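Local coordinates for protein pngf-ii (Elizabethkingia meningoseptica, PDB 4R4X) that probably acts as a peptide:N-glycosidase of the PNGase F family, releasing N-linked glycans from glycoproteins, at residues A[63-68]-A[160-165]; A[253-258]-A[336-341]; A[292-297]-A[378-383]. One frame throughout, in Å; residues are numbered along the deposited sequence. Where two conformers were deposited one is given.

Interaction 1: A[63-68]-A[160-165]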
ATOM      1  N   PHE A  63      16.187 -14.985 -16.442  1.00 16.65           N
ATOM      2  CA  PHE A  63      16.980 -14.038 -15.665  1.00 15.85           C
ATOM      3  C   PHE A  63      16.230 -12.725 -15.589  1.00 15.35           C
ATOM      4  O   PHE A  63      15.765 -12.237 -16.609  1.00 14.82           O
ATOM      5  CB  PHE A  63      18.314 -13.742 -16.365  1.00 15.85           C
ATOM      6  CG  PHE A  63      19.175 -14.941 -16.580  1.00 16.18           C
ATOM      7  CD1 PHE A  63      19.024 -15.720 -17.710  1.00 16.77           C
ATOM      8  CD2 PHE A  63      20.158 -15.287 -15.656  1.00 16.48           C
ATOM      9  CE1 PHE A  63      19.842 -16.832 -17.913  1.00 17.27           C
ATOM     10  CE2 PHE A  63      20.966 -16.398 -15.852  1.00 16.84           C
ATOM     11  CZ  PHE A  63      20.810 -17.173 -16.987  1.00 16.97           C
ATOM     12  N   ALA A  64      16.193 -12.131 -14.406  1.00 14.67           N
ATOM     13  CA  ALA A  64      15.588 -10.830 -14.197  1.00 15.55           C
ATOM     14  C   ALA A  64      16.638  -9.854 -13.680  1.00 15.54           C
ATOM     15  O   ALA A  64      17.277 -10.112 -12.668  1.00 15.57           O
ATOM     16  CB  ALA A  64      14.420 -10.936 -13.210  1.00 15.92           C
ATOM     17  N   PHE A  65      16.787  -8.739 -14.383  1.00 15.79           N
ATOM     18  CA  PHE A  65      17.750  -7.716 -14.027  1.00 17.51           C
ATOM     19  C   PHE A  65      16.964  -6.696 -13.208  1.00 17.76           C
ATOM     20  O   PHE A  65      16.100  -6.045 -13.736  1.00 17.30           O
ATOM     21  CB  PHE A  65      18.330  -7.076 -15.289  1.00 18.45           C
ATOM     22  CG  PHE A  65      19.209  -8.006 -16.094  1.00 20.61           C
ATOM     23  CD1 PHE A  65      18.709  -9.190 -16.622  1.00 21.18           C
ATOM     24  CD2 PHE A  65      20.539  -7.679 -16.337  1.00 23.18           C
ATOM     25  CE1 PHE A  65      19.521 -10.045 -17.364  1.00 23.49           C
ATOM     26  CE2 PHE A  65      21.353  -8.532 -17.080  1.00 24.75           C
ATOM     27  CZ  PHE A  65      20.839  -9.717 -17.592  1.00 23.39           C
ATOM     28  N   LEU A  66      17.242  -6.613 -11.921  1.00 20.14           N
ATOM     29  CA  LEU A  66      16.361  -5.871 -11.005  1.00 22.15           C
ATOM     30  C   LEU A  66      16.828  -4.461 -10.815  1.00 24.70           C
ATOM     31  O   LEU A  66      16.015  -3.525 -10.659  1.00 25.83           O
ATOM     32  CB  LEU A  66      16.298  -6.567  -9.654  1.00 22.08           C
ATOM     33  CG  LEU A  66      15.824  -8.018  -9.718  1.00 22.59           C
ATOM     34  CD1 LEU A  66      15.714  -8.549  -8.310  1.00 23.55           C
ATOM     35  CD2 LEU A  66      14.499  -8.123 -10.449  1.00 23.29           C
ATOM     36  N   ASN A  67      18.141  -4.310 -10.800  1.00 24.68           N
ATOM     37  CA  ASN A  67      18.751  -2.991 -10.670  1.00 28.96           C
ATOM     38  C   ASN A  67      20.162  -3.116 -11.236  1.00 30.08           C
ATOM     39  O   ASN A  67      20.485  -4.153 -11.826  1.00 28.65           O
ATOM     40  CB  ASN A  67      18.681  -2.512  -9.209  1.00 28.70           C
ATOM     41  CG  ASN A  67      19.250  -3.525  -8.224  1.00 29.02           C
ATOM     42  OD1 ASN A  67      18.550  -4.081  -7.384  1.00 31.15           O
ATOM     43  ND2 ASN A  67      20.529  -3.726  -8.294  1.00 30.58           N
ATOM     44  N   ASN A  68      20.993  -2.091 -11.084  1.00 31.28           N
ATOM     45  CA  ASN A  68      22.307  -2.084 -11.729  1.00 35.11           C
ATOM     46  C   ASN A  68      23.245  -3.190 -11.266  1.00 34.94           C
ATOM     47  O   ASN A  68      24.208  -3.523 -11.966  1.00 36.45           O
ATOM     48  CB  ASN A  68      23.006  -0.738 -11.527  1.00 39.57           C
ATOM     49  CG  ASN A  68      22.292   0.389 -12.224  1.00 45.12           C
ATOM     50  OD1 ASN A  68      22.623   0.734 -13.357  1.00 50.62           O
ATOM     51  ND2 ASN A  68      21.283   0.957 -11.562  1.00 48.46           N
ATOM     52  N   GLN A 160      28.804 -12.117 -22.191  1.00 21.46           N
ATOM     53  CA  GLN A 160      29.569 -11.702 -21.019  1.00 21.85           C
ATOM     54  C   GLN A 160      29.286 -10.248 -20.642  1.00 20.61           C
ATOM     55  O   GLN A 160      29.114  -9.972 -19.479  1.00 21.49           O
ATOM     56  CB  GLN A 160      31.074 -11.937 -21.202  1.00 22.23           C
ATOM     57  CG  GLN A 160      31.895 -11.839 -19.907  1.00 22.36           C
ATOM     58  CD  GLN A 160      32.128 -10.400 -19.453  1.00 23.35           C
ATOM     59  OE1 GLN A 160      32.324  -9.500 -20.271  1.00 22.72           O
ATOM     60  NE2 GLN A 160      32.079 -10.180 -18.146  1.00 23.47           N
ATOM     61  N   SER A 161      29.167  -9.328 -21.593  1.00 22.41           N
ATOM     62  CA  SER A 161      28.915  -7.934 -21.192  1.00 23.72           C
ATOM     63  C   SER A 161      27.502  -7.730 -20.645  1.00 23.14           C
ATOM     64  O   SER A 161      27.244  -6.818 -19.864  1.00 21.32           O
ATOM     65  CB  SER A 161      29.177  -6.945 -22.335  1.00 26.54           C
ATOM     66  OG  SER A 161      28.398  -7.241 -23.466  1.00 29.98           O
ATOM     67  N   LEU A 162      26.579  -8.568 -21.072  1.00 24.01           N
ATOM     68  CA  LEU A 162      25.218  -8.484 -20.576  1.00 25.37           C
ATOM     69  C   LEU A 162      25.202  -8.776 -19.076  1.00 24.46           C
ATOM     70  O   LEU A 162      24.576  -8.052 -18.313  1.00 24.49           O
ATOM     71  CB  LEU A 162      24.324  -9.460 -21.347  1.00 26.50           C
ATOM     72  CG  LEU A 162      22.866  -9.511 -20.907  1.00 28.24           C
ATOM     73  CD1 LEU A 162      22.212  -8.139 -21.053  1.00 28.74           C
ATOM     74  CD2 LEU A 162      22.143 -10.556 -21.737  1.00 28.22           C
ATOM     75  N   PHE A 163      25.912  -9.818 -18.651  1.00 23.36           N
ATOM     76  CA  PHE A 163      25.925 -10.217 -17.247  1.00 23.92           C
ATOM     77  C   PHE A 163      27.030  -9.581 -16.386  1.00 23.96           C
ATOM     78  O   PHE A 163      26.897  -9.541 -15.190  1.00 23.50           O
ATOM     79  CB  PHE A 163      25.951 -11.747 -17.117  1.00 24.42           C
ATOM     80  CG  PHE A 163      24.718 -12.412 -17.667  1.00 25.30           C
ATOM     81  CD1 PHE A 163      23.549 -12.460 -16.921  1.00 26.06           C
ATOM     82  CD2 PHE A 163      24.704 -12.941 -18.949  1.00 26.28           C
ATOM     83  CE1 PHE A 163      22.400 -13.048 -17.437  1.00 26.76           C
ATOM     84  CE2 PHE A 163      23.556 -13.534 -19.469  1.00 26.49           C
ATOM     85  CZ  PHE A 163      22.399 -13.585 -18.712  1.00 26.04           C
ATOM     86  N   ASN A 164      28.026  -8.976 -17.044  0.50 24.62           N
ATOM     87  CA  ASN A 164      29.174  -8.320 -16.397  0.50 23.42           C
ATOM     88  C   ASN A 164      28.768  -7.323 -15.317  0.50 23.16           C
ATOM     89  O   ASN A 164      27.910  -6.471 -15.546  0.50 21.18           O
ATOM     90  CB  ASN A 164      30.002  -7.585 -17.470  0.50 23.62           C
ATOM     91  CG  ASN A 164      31.245  -6.906 -16.912  0.50 23.27           C
ATOM     92  OD1 ASN A 164      31.292  -5.673 -16.810  0.50 24.01           O
ATOM     93  ND2 ASN A 164      32.265  -7.696 -16.579  0.50 21.39           N
ATOM     94  N   GLY A 165      29.382  -7.447 -14.143  0.50 23.45           N
ATOM     95  CA  GLY A 165      29.214  -6.472 -13.063  0.50 24.21           C
ATOM     96  C   GLY A 165      27.971  -6.734 -12.243  0.50 24.85           C
ATOM     97  O   GLY A 165      27.538  -5.895 -11.454  0.50 24.77           O
TER
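An aromatic cluster of Phe63, Phe65 and Phe163, near a zinc site in the N-terminal domain, fastens the short helix 160-163 to the end of strand 59-65. The centre of the contact is the ring of Phe163, which reaches in with its CE1 corner leading. Its CG lies anti to the carbonyl carbon (chi1 -64°), which swings the ring out from the end of the one-turn helix toward the two strand phenylalanines. Against Phe63 it makes an edge-to-face pair: the edge of Phe163 points at the face of Phe63, the planes stand 60° apart, and the centroids are 4.9 Å from each other. CE1 of Phe163 sits above that face but off centre, 3.6 Å from CD2 of Phe63. The same CE1 atom also touches the outer end of the second strand ring, at 3.7 Å from CZ of Phe65; here the rings are tilted by 36°, and the meeting is oblique.

Phe65 also packs against Leu162. Its CZ is 3.9 Å from CG of Leu162, while its edge takes the backbone carbonyl, with CE2 of Phe65 lying 3.5 Å from Leu162 O in the ring plane. Phe48, on the neighbouring strand 48-54, stacks on Phe65. Phe163 and Phe63 both touch Glu52, which together with Asp159 binds a zinc ion, and the Phe163 side chain comes to about 5 Å from the bound metal. With no hydrogen bond across the two segments, this is a hydrophobic helix-on-strand junction, an aromatic cluster beside a carboxylate-bound zinc.

Interaction 2: A[253-258]-A[336-341]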
ATOM      1  N   ILE A 253       1.848   9.591  12.607  1.00 14.36           N
ATOM      2  CA  ILE A 253       3.139  10.262  12.543  1.00 14.18           C
ATOM      3  C   ILE A 253       3.087  11.487  13.447  1.00 14.13           C
ATOM      4  O   ILE A 253       2.000  11.989  13.793  1.00 14.13           O
ATOM      5  CB  ILE A 253       3.568  10.643  11.102  1.00 14.75           C
ATOM      6  CG1 ILE A 253       2.558  11.579  10.451  1.00 14.08           C
ATOM      7  CG2 ILE A 253       3.733   9.388  10.243  1.00 16.14           C
ATOM      8  CD1 ILE A 253       2.984  12.158   9.122  1.00 14.42           C
ATOM      9  N   ILE A 254       4.269  11.980  13.833  1.00 14.40           N
ATOM     10  CA  ILE A 254       4.359  13.083  14.761  1.00 14.20           C
ATOM     11  C   ILE A 254       4.972  14.300  14.055  1.00 15.04           C
ATOM     12  O   ILE A 254       6.192  14.332  13.813  1.00 15.17           O
ATOM     13  CB  ILE A 254       5.185  12.699  16.010  1.00 14.65           C
ATOM     14  CG1 ILE A 254       4.513  11.540  16.744  1.00 15.15           C
ATOM     15  CG2 ILE A 254       5.313  13.900  16.943  1.00 14.36           C
ATOM     16  CD1 ILE A 254       5.306  10.955  17.881  1.00 15.37           C
ATOM     17  N   PRO A 255       4.149  15.306  13.714  1.00 14.93           N
ATOM     18  CA  PRO A 255       4.780  16.532  13.158  1.00 15.58           C
ATOM     19  C   PRO A 255       5.578  17.308  14.210  1.00 15.58           C
ATOM     20  O   PRO A 255       5.060  17.616  15.286  1.00 16.24           O
ATOM     21  CB  PRO A 255       3.595  17.366  12.666  1.00 15.70           C
ATOM     22  CG  PRO A 255       2.421  16.437  12.687  1.00 16.19           C
ATOM     23  CD  PRO A 255       2.686  15.423  13.751  1.00 15.45           C
ATOM     24  N   GLN A 256       6.823  17.622  13.880  1.00 16.71           N
ATOM     25  CA  GLN A 256       7.753  18.245  14.820  1.00 17.47           C
ATOM     26  C   GLN A 256       8.194  19.638  14.360  1.00 19.07           C
ATOM     27  O   GLN A 256       9.231  20.150  14.821  1.00 19.70           O
ATOM     28  CB  GLN A 256       8.960  17.335  15.015  1.00 17.97           C
ATOM     29  CG  GLN A 256       8.632  16.084  15.823  1.00 18.77           C
ATOM     30  CD  GLN A 256       9.881  15.290  16.168  1.00 20.29           C
ATOM     31  OE1 GLN A 256      10.370  15.334  17.299  1.00 22.39           O
ATOM     32  NE2 GLN A 256      10.419  14.599  15.189  1.00 19.67           N
ATOM     33  N   GLU A 257       7.397  20.252  13.486  1.00 19.42           N
ATOM     34  CA  GLU A 257       7.695  21.586  12.941  1.00 21.49           C
ATOM     35  C   GLU A 257       7.590  22.725  13.963  1.00 20.99           C
ATOM     36  O   GLU A 257       8.138  23.788  13.737  1.00 22.79           O
ATOM     37  CB  GLU A 257       6.792  21.922  11.755  1.00 22.72           C
ATOM     38  CG  GLU A 257       7.103  21.172  10.465  1.00 24.73           C
ATOM     39  CD  GLU A 257       6.712  19.688  10.501  1.00 26.06           C
ATOM     40  OE1 GLU A 257       7.394  18.869   9.841  1.00 27.59           O
ATOM     41  OE2 GLU A 257       5.750  19.328  11.213  1.00 24.89           O
ATOM     42  N   ARG A 258       6.872  22.538  15.061  1.00 20.05           N
ATOM     43  CA  ARG A 258       6.778  23.576  16.085  1.00 19.23           C
ATOM     44  C   ARG A 258       7.535  23.162  17.329  1.00 20.05           C
ATOM     45  O   ARG A 258       8.032  22.028  17.407  1.00 20.40           O
ATOM     46  CB  ARG A 258       5.310  23.909  16.347  1.00 19.26           C
ATOM     47  CG  ARG A 258       4.690  24.516  15.100  1.00 18.48           C
ATOM     48  CD  ARG A 258       3.303  25.075  15.291  1.00 18.39           C
ATOM     49  NE  ARG A 258       2.770  25.516  13.998  1.00 18.28           N
ATOM     50  CZ  ARG A 258       1.704  26.296  13.831  1.00 17.92           C
ATOM     51  NH1 ARG A 258       0.984  26.713  14.855  1.00 18.88           N
ATOM     52  NH2 ARG A 258       1.344  26.652  12.612  1.00 19.38           N
ATOM     53  N   ARG A 336       1.818  13.340   1.339  1.00 14.67           N
ATOM     54  CA  ARG A 336       3.137  13.428   0.728  1.00 16.48           C
ATOM     55  C   ARG A 336       3.969  14.644   1.220  1.00 15.91           C
ATOM     56  O   ARG A 336       5.110  14.471   1.601  1.00 16.30           O
ATOM     57  CB  ARG A 336       3.018  13.422  -0.804  1.00 17.82           C
ATOM     58  CG  ARG A 336       4.368  13.391  -1.524  1.00 20.36           C
ATOM     59  CD  ARG A 336       4.256  13.692  -3.014  1.00 21.89           C
ATOM     60  NE  ARG A 336       3.802  15.066  -3.206  1.00 24.72           N
ATOM     61  CZ  ARG A 336       4.572  16.137  -3.027  1.00 26.80           C
ATOM     62  NH1 ARG A 336       5.861  16.024  -2.707  1.00 27.53           N
ATOM     63  NH2 ARG A 336       4.042  17.332  -3.195  1.00 31.00           N
ATOM     64  N   PRO A 337       3.381  15.857   1.254  1.00 16.53           N
ATOM     65  CA  PRO A 337       4.156  17.025   1.709  1.00 16.63           C
ATOM     66  C   PRO A 337       4.681  16.924   3.146  1.00 17.57           C
ATOM     67  O   PRO A 337       5.700  17.517   3.452  1.00 17.00           O
ATOM     68  CB  PRO A 337       3.169  18.186   1.579  1.00 16.67           C
ATOM     69  CG  PRO A 337       2.201  17.721   0.532  1.00 16.95           C
ATOM     70  CD  PRO A 337       2.037  16.243   0.801  1.00 16.09           C
ATOM     71  N   GLN A 338       3.996  16.180   4.008  1.00 16.81           N
ATOM     72  CA  GLN A 338       4.422  15.996   5.379  1.00 18.57           C
ATOM     73  C   GLN A 338       5.443  14.856   5.492  1.00 19.42           C
ATOM     74  O   GLN A 338       6.196  14.817   6.448  1.00 23.14           O
ATOM     75  CB  GLN A 338       3.189  15.738   6.266  1.00 19.21           C
ATOM     76  CG  GLN A 338       3.428  15.611   7.762  1.00 21.02           C
ATOM     77  CD  GLN A 338       3.878  16.909   8.420  1.00 21.70           C
ATOM     78  OE1 GLN A 338       4.778  16.915   9.269  1.00 25.37           O
ATOM     79  NE2 GLN A 338       3.263  18.007   8.030  1.00 20.23           N
ATOM     80  N   LEU A 339       5.470  13.944   4.520  1.00 17.93           N
ATOM     81  CA  LEU A 339       6.360  12.757   4.575  1.00 17.45           C
ATOM     82  C   LEU A 339       7.645  12.886   3.781  1.00 17.11           C
ATOM     83  O   LEU A 339       8.673  12.344   4.180  1.00 17.69           O
ATOM     84  CB  LEU A 339       5.617  11.529   4.063  1.00 17.65           C
ATOM     85  CG  LEU A 339       4.390  11.073   4.855  1.00 17.83           C
ATOM     86  CD1 LEU A 339       3.552  10.147   3.979  1.00 18.44           C
ATOM     87  CD2 LEU A 339       4.810  10.380   6.131  1.00 19.13           C
ATOM     88  N   SER A 340       7.589  13.584   2.648  1.00 17.31           N
ATOM     89  CA  SER A 340       8.668  13.557   1.663  1.00 17.67           C
ATOM     90  C   SER A 340       9.995  14.031   2.262  1.00 18.34           C
ATOM     91  O   SER A 340      10.060  15.096   2.893  1.00 16.84           O
ATOM     92  CB  SER A 340       8.310  14.437   0.454  1.00 17.75           C
ATOM     93  OG  SER A 340       9.263  14.272  -0.573  1.00 17.02           O
ATOM     94  N   GLY A 341      11.028  13.214   2.089  1.00 18.65           N
ATOM     95  CA  GLY A 341      12.404  13.602   2.391  1.00 20.33           C
ATOM     96  C   GLY A 341      12.687  13.893   3.859  1.00 21.89           C
ATOM     97  O   GLY A 341      13.582  14.668   4.162  1.00 24.50           O
TER
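Gln338, on the one-turn helix 336-339, packs against the end of strand 248-253 and the loop that follows it, in what is probably a jelly-roll beta-sandwich domain as in PNGase F. Its aliphatic section does much of the touching: CG of Gln338 is 3.7 Å from CD1 of Ile253, the two chains running antiparallel past one another. That same CD1 of Ile253 meets CD2 of Leu339 at 3.9 Å, the two side chains being roughly perpendicular. Ile253 reaches both because its CG1 is wedged between N and C of its own backbone (chi1 60°). Farther out, the Gln338 side chain bends at chi2, bringing its amide group beside the ring of Pro255 and up to the carboxylate of Glu257, which extends to meet it. The two flat groups are nearly perpendicular, their planes 81° apart.

Around this first shell, Ile297 on strand 297-303 packs against Ile253, Pro255 and Gln338, and Val379 on the sheet's outermost strand 378-384 covers Gln338. Arg336 and Ser340 tie the helical turn to the backbone of Ile226. The turn itself is fixed from within: Arg336 O accepts two bonds, from Leu339 N at 3.0 Å and from Ser340 N at 2.8 Å.

Interaction 3: A[292-297]-A[378-383]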
ATOM      1  N   ASP A 292       2.730  27.124  19.420  1.00 18.91           N
ATOM      2  CA  ASP A 292       3.901  26.370  19.849  1.00 20.12           C
ATOM      3  C   ASP A 292       3.780  24.853  19.645  1.00 18.29           C
ATOM      4  O   ASP A 292       4.706  24.113  19.987  1.00 17.29           O
ATOM      5  CB  ASP A 292       4.151  26.635  21.342  1.00 22.56           C
ATOM      6  CG  ASP A 292       4.009  28.110  21.698  1.00 25.99           C
ATOM      7  OD1 ASP A 292       4.830  28.890  21.197  1.00 28.37           O
ATOM      8  OD2 ASP A 292       3.055  28.484  22.423  1.00 29.04           O
ATOM      9  N   TYR A 293       2.664  24.388  19.071  1.00 16.61           N
ATOM     10  CA  TYR A 293       2.371  22.953  19.096  1.00 15.11           C
ATOM     11  C   TYR A 293       1.524  22.533  17.905  1.00 14.62           C
ATOM     12  O   TYR A 293       0.597  23.252  17.502  1.00 14.27           O
ATOM     13  CB  TYR A 293       1.644  22.610  20.412  1.00 14.97           C
ATOM     14  CG  TYR A 293       1.098  21.201  20.497  1.00 14.63           C
ATOM     15  CD1 TYR A 293       1.914  20.145  20.837  1.00 14.34           C
ATOM     16  CD2 TYR A 293      -0.243  20.934  20.203  1.00 14.67           C
ATOM     17  CE1 TYR A 293       1.423  18.853  20.881  1.00 14.23           C
ATOM     18  CE2 TYR A 293      -0.750  19.654  20.265  1.00 14.10           C
ATOM     19  CZ  TYR A 293       0.093  18.619  20.607  1.00 14.05           C
ATOM     20  OH  TYR A 293      -0.378  17.350  20.686  1.00 13.98           O
ATOM     21  N   LEU A 294       1.863  21.357  17.362  1.00 14.33           N
ATOM     22  CA  LEU A 294       1.029  20.637  16.409  1.00 14.80           C
ATOM     23  C   LEU A 294       0.591  19.284  16.985  1.00 14.60           C
ATOM     24  O   LEU A 294       1.395  18.579  17.605  1.00 13.91           O
ATOM     25  CB  LEU A 294       1.791  20.367  15.125  1.00 14.67           C
ATOM     26  CG  LEU A 294       2.182  21.600  14.330  1.00 15.60           C
ATOM     27  CD1 LEU A 294       3.059  21.169  13.176  1.00 15.78           C
ATOM     28  CD2 LEU A 294       0.983  22.409  13.867  1.00 15.68           C
ATOM     29  N   PRO A 295      -0.679  18.912  16.765  1.00 14.61           N
ATOM     30  CA  PRO A 295      -1.162  17.604  17.203  1.00 14.26           C
ATOM     31  C   PRO A 295      -0.659  16.523  16.255  1.00 13.72           C
ATOM     32  O   PRO A 295      -0.212  16.847  15.162  1.00 13.85           O
ATOM     33  CB  PRO A 295      -2.692  17.753  17.127  1.00 14.69           C
ATOM     34  CG  PRO A 295      -2.925  18.793  16.082  1.00 15.10           C
ATOM     35  CD  PRO A 295      -1.730  19.699  16.090  1.00 14.87           C
ATOM     36  N   PHE A 296      -0.714  15.251  16.648  1.00 13.40           N
ATOM     37  CA  PHE A 296      -0.243  14.207  15.744  1.00 12.78           C
ATOM     38  C   PHE A 296      -1.212  13.994  14.561  1.00 13.55           C
ATOM     39  O   PHE A 296      -2.376  14.435  14.600  1.00 13.67           O
ATOM     40  CB  PHE A 296       0.080  12.900  16.485  1.00 13.39           C
ATOM     41  CG  PHE A 296      -1.107  12.108  16.929  1.00 13.13           C
ATOM     42  CD1 PHE A 296      -1.654  11.132  16.104  1.00 14.46           C
ATOM     43  CD2 PHE A 296      -1.665  12.299  18.188  1.00 13.62           C
ATOM     44  CE1 PHE A 296      -2.741  10.380  16.515  1.00 14.16           C
ATOM     45  CE2 PHE A 296      -2.745  11.536  18.620  1.00 13.55           C
ATOM     46  CZ  PHE A 296      -3.286  10.567  17.780  1.00 13.99           C
ATOM     47  N   ILE A 297      -0.689  13.375  13.504  1.00 13.01           N
ATOM     48  CA  ILE A 297      -1.463  13.034  12.309  1.00 13.62           C
ATOM     49  C   ILE A 297      -1.719  11.535  12.295  1.00 13.94           C
ATOM     50  O   ILE A 297      -0.763  10.718  12.409  1.00 13.54           O
ATOM     51  CB  ILE A 297      -0.720  13.473  11.054  1.00 13.75           C
ATOM     52  CG1 ILE A 297      -0.744  15.007  10.993  1.00 13.99           C
ATOM     53  CG2 ILE A 297      -1.300  12.886   9.752  1.00 14.01           C
ATOM     54  CD1 ILE A 297       0.076  15.558   9.876  1.00 15.09           C
ATOM     55  N   PHE A 378       0.450  21.384   0.478  1.00 15.60           N
ATOM     56  CA  PHE A 378       0.363  21.947   1.808  1.00 15.64           C
ATOM     57  C   PHE A 378      -0.435  21.007   2.697  1.00 15.31           C
ATOM     58  O   PHE A 378      -1.481  20.501   2.282  1.00 14.60           O
ATOM     59  CB  PHE A 378      -0.327  23.310   1.744  1.00 17.17           C
ATOM     60  CG  PHE A 378      -0.520  23.980   3.083  1.00 17.89           C
ATOM     61  CD1 PHE A 378      -1.662  23.755   3.827  1.00 17.91           C
ATOM     62  CD2 PHE A 378       0.434  24.874   3.577  1.00 19.75           C
ATOM     63  CE1 PHE A 378      -1.854  24.388   5.051  1.00 18.33           C
ATOM     64  CE2 PHE A 378       0.254  25.489   4.803  1.00 19.92           C
ATOM     65  CZ  PHE A 378      -0.904  25.262   5.531  1.00 18.64           C
ATOM     66  N   VAL A 379       0.089  20.767   3.898  1.00 14.38           N
ATOM     67  CA  VAL A 379      -0.531  19.946   4.945  1.00 14.21           C
ATOM     68  C   VAL A 379      -0.309  20.622   6.294  1.00 14.58           C
ATOM     69  O   VAL A 379       0.822  20.947   6.632  1.00 15.81           O
ATOM     70  CB  VAL A 379       0.111  18.538   4.997  1.00 14.15           C
ATOM     71  CG1 VAL A 379      -0.434  17.731   6.152  1.00 13.93           C
ATOM     72  CG2 VAL A 379      -0.121  17.798   3.688  1.00 14.05           C
ATOM     73  N   LEU A 380      -1.392  20.871   7.038  1.00 14.46           N
ATOM     74  CA  LEU A 380      -1.336  21.436   8.390  1.00 14.49           C
ATOM     75  C   LEU A 380      -2.289  20.685   9.309  1.00 14.44           C
ATOM     76  O   LEU A 380      -3.511  20.763   9.122  1.00 13.17           O
ATOM     77  CB  LEU A 380      -1.766  22.899   8.389  1.00 15.04           C
ATOM     78  CG  LEU A 380      -1.654  23.623   9.738  1.00 15.24           C
ATOM     79  CD1 LEU A 380      -0.213  23.717  10.174  1.00 16.35           C
ATOM     80  CD2 LEU A 380      -2.261  25.014   9.674  1.00 15.15           C
ATOM     81  N   PRO A 381      -1.748  19.962  10.310  1.00 14.92           N
ATOM     82  CA  PRO A 381      -2.590  19.289  11.300  1.00 14.75           C
ATOM     83  C   PRO A 381      -3.210  20.318  12.243  1.00 15.33           C
ATOM     84  O   PRO A 381      -2.472  21.074  12.861  1.00 15.17           O
ATOM     85  CB  PRO A 381      -1.609  18.407  12.072  1.00 14.95           C
ATOM     86  CG  PRO A 381      -0.277  19.065  11.909  1.00 15.13           C
ATOM     87  CD  PRO A 381      -0.308  19.742  10.549  1.00 14.80           C
ATOM     88  N   VAL A 382      -4.537  20.360  12.333  1.00 14.71           N
ATOM     89  CA  VAL A 382      -5.224  21.406  13.094  1.00 15.10           C
ATOM     90  C   VAL A 382      -5.815  20.894  14.400  1.00 14.02           C
ATOM     91  O   VAL A 382      -5.780  21.591  15.398  1.00 13.93           O
ATOM     92  CB  VAL A 382      -6.271  22.156  12.245  1.00 16.41           C
ATOM     93  CG1 VAL A 382      -5.577  23.008  11.192  1.00 16.94           C
ATOM     94  CG2 VAL A 382      -7.230  21.216  11.564  1.00 17.40           C
ATOM     95  N   PHE A 383      -6.316  19.657  14.412  1.00 13.40           N
ATOM     96  CA  PHE A 383      -6.768  19.058  15.653  1.00 12.64           C
ATOM     97  C   PHE A 383      -6.691  17.547  15.592  1.00 12.66           C
ATOM     98  O   PHE A 383      -6.662  16.941  14.514  1.00 12.94           O
ATOM     99  CB  PHE A 383      -8.192  19.491  16.030  1.00 12.81           C
ATOM    100  CG  PHE A 383      -9.235  19.168  15.001  1.00 12.73           C
ATOM    101  CD1 PHE A 383      -9.918  17.977  15.036  1.00 13.26           C
ATOM    102  CD2 PHE A 383      -9.594  20.113  14.047  1.00 13.40           C
ATOM    103  CE1 PHE A 383     -10.880  17.683  14.084  1.00 13.21           C
ATOM    104  CE2 PHE A 383     -10.574  19.843  13.102  1.00 13.35           C
ATOM    105  CZ  PHE A 383     -11.209  18.620  13.119  1.00 13.92           C
TER
HETATM  106  O   HOH W   1      -4.289  15.672  12.940  1.00 14.35           O
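Pro381 sets its ring against the extended segment 292-297, between Leu294 and Ile297, each lying obliquely across it. This joins the lead-in to strand 297-303 to strand 378-384, an outermost strand of the antiparallel sheet in the PNGase F-like part. Ile297 meets the ring with CG1, 3.7 Å from CB of Pro381, and its CD1 touches the same CB-CG side. Leu294 brings CB to 4.0 Å from CG of Pro381. With Leu294 CG anti to the carbonyl carbon (chi1 -65°), both methyls are carried toward strand 378-384; CD2 of Leu294 touches CD1 of Leu380 at 4.1 Å. Pro295 packs against the strand backbone: its CD is 3.6 Å from Pro381 O, and its CG packs on CA of Phe383.

Just there Val382 and Phe383 both face Gly532 of strand 527-537 in a classic beta bulge. One water spans the segments, donating to Phe296 O at 2.8 Å and to Phe383 O at 3.1 Å. Asn384 gives Phe296 O a further hydrogen bond. Both proline carbonyls are buried, the model provides neither with a hydrogen-bond partner, and proline nitrogens have no N-H to offer, so shape, apolar contact and the bridging water hold the segments together.

Interaction 1 stands apart in the N-terminal domain, its centre about 38 Å from that of interaction 2 and about 47 Å from that of interaction 3, with about 21 Å between nearest atoms even for the closer pair. Both of its segments precede all those of the other two. Interactions 2 and 3, their centres about 9 Å apart, interlock: the chain runs through 253-258, 292-297, 336-341 and 378-383 in turn, and Ile253 N probably hydrogen-bonds to Ile297 O where strands 248-253 and 297-303 pair. Strand 378-384 forms an edge of the same antiparallel sheet. The PNGase F-like part thus has one continuous packed region here, not in touch with the N-terminal domain's cluster.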